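Local coordinates for Lmo0181 protein (Listeria monocytogenes serovar 1/2a, PDB 5F7V) that binds the cyclic glucan cycloalternan as the substrate-binding lipoprotein of an ABC transporter, probably delivering it for uptake, at residues G86-I95 / V287-F298. Numbering follows the deposited sequence.
Sequences GVLADLTSYI and VSKDSDKKEAAF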
loop_
_atom_site.group_PDB
_atom_site.type_symbol
_atom_site.label_atom_id
_atom_site.label_comp_id
_atom_site.label_asym_id
_atom_site.label_seq_id
_atom_site.Cartn_x
_atom_site.Cartn_y
_atom_site.Cartn_z
ATOM N N GLY A 86 -4.995 19.693 10.884
ATOM C CA GLY A 86 -5.713 20.823 10.307
ATOM C C GLY A 86 -5.122 21.415 9.041
ATOM O O GLY A 86 -5.452 22.550 8.682
ATOM N N VAL A 87 -4.288 20.669 8.317
ATOM C CA VAL A 87 -3.628 21.234 7.139
ATOM C C VAL A 87 -4.392 20.981 5.833
ATOM O O VAL A 87 -3.967 21.419 4.750
ATOM C CB VAL A 87 -2.181 20.717 6.999
ATOM C CG1 VAL A 87 -1.326 21.166 8.183
ATOM C CG2 VAL A 87 -2.122 19.208 6.760
ATOM N N LEU A 88 -5.528 20.280 5.923
ATOM C CA LEU A 88 -6.332 19.951 4.740
ATOM C C LEU A 88 -7.594 20.807 4.695
ATOM O O LEU A 88 -8.277 20.983 5.719
ATOM C CB LEU A 88 -6.738 18.475 4.756
ATOM C CG LEU A 88 -5.621 17.435 4.864
ATOM C CD1 LEU A 88 -6.169 16.017 5.031
ATOM C CD2 LEU A 88 -4.692 17.612 3.693
ATOM N N ALA A 89 -7.937 21.257 3.487
ATOM C CA ALA A 89 -9.197 21.957 3.298
ATOM C C ALA A 89 -10.376 20.975 3.392
ATOM O O ALA A 89 -10.368 19.909 2.795
ATOM C CB ALA A 89 -9.229 22.660 1.952
ATOM N N ASP A 90 -11.416 21.367 4.120
ATOM C CA ASP A 90 -12.687 20.645 4.096
ATOM C C ASP A 90 -13.259 20.736 2.685
ATOM O O ASP A 90 -13.424 21.832 2.151
ATOM C CB ASP A 90 -13.605 21.348 5.113
ATOM C CG ASP A 90 -14.992 20.778 5.186
ATOM O OD1 ASP A 90 -15.313 19.765 4.543
ATOM O OD2 ASP A 90 -15.772 21.391 5.966
ATOM N N LEU A 91 -13.540 19.600 2.073
ATOM C CA LEU A 91 -14.017 19.605 0.692
ATOM C C LEU A 91 -15.532 19.545 0.577
ATOM O O LEU A 91 -16.030 19.451 -0.541
ATOM C CB LEU A 91 -13.372 18.435 -0.042
ATOM C CG LEU A 91 -11.844 18.472 -0.171
ATOM C CD1 LEU A 91 -11.356 17.325 -1.044
ATOM C CD2 LEU A 91 -11.249 19.786 -0.638
ATOM N N THR A 92 -16.247 19.634 1.695
ATOM C CA THR A 92 -17.712 19.499 1.717
ATOM C C THR A 92 -18.383 20.400 0.694
ATOM O O THR A 92 -19.225 19.923 -0.071
ATOM C CB THR A 92 -18.267 19.814 3.116
ATOM O OG1 THR A 92 -17.699 18.874 4.023
ATOM C CG2 THR A 92 -19.795 19.703 3.179
ATOM N N SER A 93 -18.048 21.686 0.683
ATOM C CA SER A 93 -18.695 22.626 -0.239
ATOM C C SER A 93 -18.370 22.343 -1.702
ATOM O O SER A 93 -19.241 22.418 -2.580
ATOM C CB SER A 93 -18.380 24.081 0.132
ATOM O OG SER A 93 -16.998 24.372 0.020
ATOM N N TYR A 94 -17.100 22.001 -1.927
ATOM C CA TYR A 94 -16.572 21.778 -3.260
ATOM C C TYR A 94 -17.320 20.588 -3.836
ATOM O O TYR A 94 -17.750 20.596 -4.992
ATOM C CB TYR A 94 -15.059 21.499 -3.233
ATOM C CG TYR A 94 -14.315 22.713 -2.787
ATOM C CD1 TYR A 94 -13.947 23.700 -3.683
ATOM C CD2 TYR A 94 -14.055 22.951 -1.442
ATOM C CE1 TYR A 94 -13.327 24.872 -3.259
ATOM C CE2 TYR A 94 -13.402 24.083 -1.008
ATOM C CZ TYR A 94 -13.038 25.050 -1.918
ATOM O OH TYR A 94 -12.419 26.203 -1.516
ATOM N N ILE A 95 -17.515 19.572 -3.011
ATOM C CA ILE A 95 -18.189 18.361 -3.483
ATOM C C ILE A 95 -19.678 18.636 -3.720
ATOM O O ILE A 95 -20.230 18.179 -4.733
ATOM C CB ILE A 95 -17.977 17.219 -2.465
ATOM C CG1 ILE A 95 -16.513 16.772 -2.541
ATOM C CG2 ILE A 95 -18.883 16.006 -2.716
ATOM C CD1 ILE A 95 -16.080 15.897 -1.395
ATOM N N VAL A 287 -6.287 19.029 -0.534
ATOM C CA VAL A 287 -6.060 20.423 -0.939
ATOM C C VAL A 287 -5.548 21.154 0.293
ATOM O O VAL A 287 -6.098 21.015 1.392
ATOM C CB VAL A 287 -7.354 21.062 -1.462
ATOM C CG1 VAL A 287 -7.162 22.532 -1.806
ATOM C CG2 VAL A 287 -7.820 20.293 -2.682
ATOM N N SER A 288 -4.455 21.895 0.153
ATOM C CA SER A 288 -3.936 22.645 1.293
ATOM C C SER A 288 -4.953 23.652 1.828
ATOM O O SER A 288 -5.540 24.435 1.094
ATOM C CB SER A 288 -2.662 23.400 0.916
ATOM O OG SER A 288 -2.290 24.280 1.953
ATOM N N LYS A 289 -5.122 23.623 3.138
ATOM C CA LYS A 289 -5.960 24.598 3.814
ATOM C C LYS A 289 -5.571 26.026 3.527
ATOM O O LYS A 289 -6.432 26.880 3.566
ATOM C CB LYS A 289 -5.905 24.384 5.328
ATOM C CG LYS A 289 -6.851 25.286 6.099
ATOM C CD LYS A 289 -7.183 24.600 7.404
ATOM C CE LYS A 289 -8.442 25.084 8.087
ATOM N NZ LYS A 289 -8.497 24.162 9.264
ATOM N N ASP A 290 -4.293 26.273 3.250
ATOM C CA ASP A 290 -3.822 27.639 3.057
ATOM C C ASP A 290 -3.663 28.049 1.601
ATOM O O ASP A 290 -3.227 29.171 1.328
ATOM C CB ASP A 290 -2.517 27.812 3.849
ATOM C CG ASP A 290 -2.733 27.833 5.346
ATOM O OD1 ASP A 290 -3.819 28.237 5.857
ATOM O OD2 ASP A 290 -1.761 27.479 6.051
ATOM N N SER A 291 -4.034 27.176 0.669
ATOM C CA SER A 291 -3.944 27.523 -0.742
ATOM C C SER A 291 -4.918 28.629 -1.133
ATOM O O SER A 291 -6.048 28.649 -0.662
ATOM C CB SER A 291 -4.216 26.291 -1.595
ATOM O OG SER A 291 -4.267 26.634 -2.981
ATOM N N ASP A 292 -4.428 29.517 -2.000
ATOM C CA ASP A 292 -5.214 30.548 -2.655
ATOM C C ASP A 292 -5.885 30.056 -3.944
ATOM O O ASP A 292 -6.519 30.854 -4.647
ATOM C CB ASP A 292 -4.337 31.749 -3.084
ATOM C CG ASP A 292 -3.640 32.461 -1.944
ATOM O OD1 ASP A 292 -4.227 32.593 -0.833
ATOM O OD2 ASP A 292 -2.500 32.944 -2.202
ATOM N N LYS A 293 -5.733 28.764 -4.237
ATOM C CA LYS A 293 -6.138 28.197 -5.520
ATOM C C LYS A 293 -6.949 26.924 -5.262
ATOM O O LYS A 293 -6.808 25.936 -5.981
ATOM C CB LYS A 293 -4.889 27.879 -6.341
ATOM C CG LYS A 293 -3.997 29.065 -6.632
ATOM C CD LYS A 293 -2.687 28.642 -7.262
ATOM C CE LYS A 293 -1.688 29.775 -7.112
ATOM N NZ LYS A 293 -0.351 29.416 -7.591
ATOM N N LYS A 294 -7.833 26.975 -4.272
ATOM C CA LYS A 294 -8.505 25.755 -3.866
ATOM C C LYS A 294 -9.483 25.256 -4.923
ATOM O O LYS A 294 -9.585 24.050 -5.104
ATOM C CB LYS A 294 -9.257 25.935 -2.562
ATOM C CG LYS A 294 -8.364 26.276 -1.385
ATOM C CD LYS A 294 -9.185 26.172 -0.105
ATOM C CE LYS A 294 -8.385 26.330 1.166
ATOM N NZ LYS A 294 -7.916 27.723 1.278
ATOM N N GLU A 295 -10.164 26.115 -5.664
ATOM C CA GLU A 295 -11.088 25.632 -6.673
ATOM C C GLU A 295 -10.332 24.851 -7.741
ATOM O O GLU A 295 -10.756 23.751 -8.110
ATOM C CB GLU A 295 -11.863 26.807 -7.290
ATOM C CG GLU A 295 -12.915 26.408 -8.318
ATOM C CD GLU A 295 -13.975 25.435 -7.831
ATOM O OE1 GLU A 295 -14.323 25.466 -6.620
ATOM O OE2 GLU A 295 -14.469 24.618 -8.677
ATOM N N ALA A 296 -9.231 25.417 -8.224
ATOM C CA ALA A 296 -8.436 24.739 -9.247
ATOM C C ALA A 296 -7.844 23.433 -8.729
ATOM O O ALA A 296 -7.815 22.429 -9.423
ATOM C CB ALA A 296 -7.327 25.649 -9.737
ATOM N N ALA A 297 -7.349 23.418 -7.497
ATOM C CA ALA A 297 -6.781 22.203 -6.880
ATOM C C ALA A 297 -7.843 21.139 -6.720
ATOM O O ALA A 297 -7.599 19.971 -7.013
ATOM C CB ALA A 297 -6.126 22.564 -5.567
ATOM N N PHE A 298 -9.033 21.548 -6.277
ATOM C CA PHE A 298 -10.149 20.650 -6.197
ATOM C C PHE A 298 -10.542 20.070 -7.537
ATOM O O PHE A 298 -10.836 18.875 -7.647
ATOM C CB PHE A 298 -11.364 21.314 -5.532
ATOM C CG PHE A 298 -12.539 20.392 -5.511
ATOM C CD1 PHE A 298 -12.581 19.345 -4.596
ATOM C CD2 PHE A 298 -13.524 20.480 -6.470
ATOM C CE1 PHE A 298 -13.628 18.432 -4.632
ATOM C CE2 PHE A 298 -14.570 19.584 -6.478
ATOM C CZ PHE A 298 -14.636 18.563 -5.541
HETATM O O HOH W 1 -1.592 22.783 4.039
HETATM O O HOH W 2 -8.427 18.591 1.335
#
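Y94 lays its CB over one face of the F298 ring, 3.4 Å from the ring centroid and only 6° off the normal, a CH-pi contact between helices 92-97 and 294-306 in the periplasmic-binding-protein fold of this solute-binding protein. With CG of F298 anti to its own nitrogen, the F298 ring is set with one face to Y94 CB; the two rings lie oblique, planes 38° apart. I95 CG1 meets F298 CE1 at 3.9 Å, the side chains crossing near a right angle, and L91 CD2 packs on V287 CG2 and on the F298 ring, so the apolar centre extends to V287 of strand 278-287. L91 also touches M123 of strand 119-135, which places the contact against the sheet. At the edge of the Y94 ring, near its plane, sits OE1 of E295, 3.4 Å from Y94 CD1, while Y94 OH is 3.3 Å from K294 CB.

Beyond this, the backbones of 86-91 and 287-289 are joined by a single beta bridge, L88 with S288. A89 N donates to V287 O at 2.8 Å and K289 N to V87 O at 3.0 Å, both with N-H...O angles of 173°. One water joins V87 O to S288 OG, and a second links A89 O to V287 N. K294 passes CE across A89 CB, then bends at its last torsion and carries its ammonium back to its own loop: NZ donates to K289 O from above the carbonyl plane and, at 2.8 Å, to S291 O within the carbonyl plane.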